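Local coordinates for CIR protein (Plasmodium chabaudi chabaudi, PDB 6ZYV) that is of unknown function but belongs to the Plasmodium PIR variant antigens, a family linked to the infected red blood cell, at residues Asp14-Lys17 against Ile18-Leu22. The protein carries 5 engineered substitutions. Numbering follows the deposited sequence.
Sequences DIKK and IDDCL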
loop_
_atom_site.group_PDB
_atom_site.type_symbol
_atom_site.label_atom_id
_atom_site.label_comp_id
_atom_site.label_asym_id
_atom_site.label_seq_id
_atom_site.Cartn_x
_atom_site.Cartn_y
_atom_site.Cartn_z
ATOM N N ASP A 14 -0.152 8.672 2.722
ATOM C CA ASP A 14 -1.578 8.388 2.582
ATOM C C ASP A 14 -1.989 7.133 3.316
ATOM O O ASP A 14 -3.019 7.141 3.984
ATOM C CB ASP A 14 -1.991 8.313 1.101
ATOM C CG ASP A 14 -1.767 9.600 0.335
ATOM O OD1 ASP A 14 -1.708 10.668 0.978
ATOM O OD2 ASP A 14 -1.599 9.532 -0.910
ATOM N N ILE A 15 -1.162 6.077 3.253
ATOM C CA ILE A 15 -1.476 4.838 3.961
ATOM C C ILE A 15 -1.514 5.088 5.469
ATOM O O ILE A 15 -2.482 4.693 6.129
ATOM C CB ILE A 15 -0.521 3.667 3.565
ATOM C CG1 ILE A 15 -0.786 3.210 2.123
ATOM C CG2 ILE A 15 -0.660 2.509 4.533
ATOM C CD1 ILE A 15 0.166 2.176 1.577
ATOM N N LYS A 16 -0.519 5.830 5.999
ATOM C CA LYS A 16 -0.533 6.153 7.430
ATOM C C LYS A 16 -1.800 6.926 7.838
ATOM O O LYS A 16 -2.433 6.613 8.860
ATOM C CB LYS A 16 0.735 6.894 7.887
ATOM C CG LYS A 16 0.715 7.197 9.400
ATOM C CD LYS A 16 1.794 6.439 10.182
ATOM C CE LYS A 16 1.919 6.845 11.640
ATOM N NZ LYS A 16 0.676 6.520 12.395
ATOM N N LYS A 17 -2.201 7.899 7.007
ATOM C CA LYS A 17 -3.400 8.706 7.251
ATOM C C LYS A 17 -4.661 7.809 7.344
ATOM O O LYS A 17 -5.385 7.875 8.340
ATOM C CB LYS A 17 -3.560 9.778 6.144
ATOM C CG LYS A 17 -3.508 11.216 6.644
ATOM C CD LYS A 17 -3.358 12.254 5.498
ATOM C CE LYS A 17 -2.096 12.080 4.648
ATOM N NZ LYS A 17 -2.158 12.817 3.338
ATOM N N ILE A 18 -4.876 6.913 6.352
ATOM C CA ILE A 18 -6.040 6.045 6.384
ATOM C C ILE A 18 -5.956 5.006 7.520
ATOM O O ILE A 18 -6.978 4.713 8.135
ATOM C CB ILE A 18 -6.388 5.407 5.007
ATOM C CG1 ILE A 18 -7.821 4.852 5.008
ATOM C CG2 ILE A 18 -5.387 4.342 4.581
ATOM C CD1 ILE A 18 -8.878 5.861 5.458
ATOM N N ASP A 19 -4.755 4.504 7.846
ATOM C CA ASP A 19 -4.585 3.564 8.949
ATOM C C ASP A 19 -5.094 4.141 10.275
ATOM O O ASP A 19 -5.917 3.506 10.945
ATOM C CB ASP A 19 -3.109 3.150 9.106
ATOM C CG ASP A 19 -2.698 1.914 8.348
ATOM O OD1 ASP A 19 -3.589 1.169 7.912
ATOM O OD2 ASP A 19 -1.472 1.696 8.176
ATOM N N ASP A 20 -4.632 5.343 10.646
ATOM C CA ASP A 20 -5.053 5.961 11.895
ATOM C C ASP A 20 -6.562 6.226 11.940
ATOM O O ASP A 20 -7.150 6.207 13.023
ATOM C CB ASP A 20 -4.260 7.259 12.133
ATOM C CG ASP A 20 -2.749 7.062 12.107
ATOM O OD1 ASP A 20 -2.294 5.917 12.333
ATOM O OD2 ASP A 20 -2.020 8.049 11.849
ATOM N N CYS A 21 -7.205 6.421 10.788
ATOM C CA CYS A 21 -8.614 6.760 10.743
ATOM C C CYS A 21 -9.554 5.627 10.502
ATOM O O CYS A 21 -10.731 5.918 10.315
ATOM C CB CYS A 21 -8.849 7.854 9.714
ATOM S SG CYS A 21 -8.462 9.512 10.308
ATOM N N LEU A 22 -9.097 4.369 10.474
ATOM C CA LEU A 22 -9.993 3.277 10.113
ATOM C C LEU A 22 -11.166 3.044 11.098
ATOM O O LEU A 22 -12.176 2.457 10.698
ATOM C CB LEU A 22 -9.232 1.985 9.826
ATOM C CG LEU A 22 -9.645 1.253 8.537
ATOM C CD1 LEU A 22 -9.759 2.195 7.327
ATOM C CD2 LEU A 22 -8.686 0.152 8.220
#
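The Asp20 carboxylate lays one face over the carbonyl oxygen of Lys16, with Asp20 CG 3.3 Å from Lys16 O. Lys16 NZ lies close to the carboxylate plane, ahead of both oxygens. This is an i to i+4 salt bridge on the last turn of helix 8-20, in the all-helical PIR ectodomain. Lys16 NZ is 3.0 Å from Asp20 OD1 and 3.1 Å from Asp20 OD2, so the ammonium is shared, though each hydrogen bond is weak. The lysine chain leaves with CG anti to the backbone N (chi1 -179°), then bends at chi2 and chi4 to bring NZ round. Thr29 makes a further weak bond to Asp20 OD1.

The Asp19 carboxylate likewise turns a face to a carbonyl, that of Ile15. Ile15 CG2 lies under the same face, near OD2. Trp94 of helix 81-101 holds Asp19 OD1 by a hydrogen bond, tying the two helices together. Ile18 is buried against Trp94 and Leu66 of helix 55-71. One turn back, Lys17 NZ bridges to Asp14 OD1.

At Cys21, disulfide-bonded to Cys32, the helix ends. Its regular bonding fades there: Asp20 N meets Lys16 O at 3.1 Å, but Cys21 N reaches Lys17 O weakly at 3.4 Å, bent to 137°.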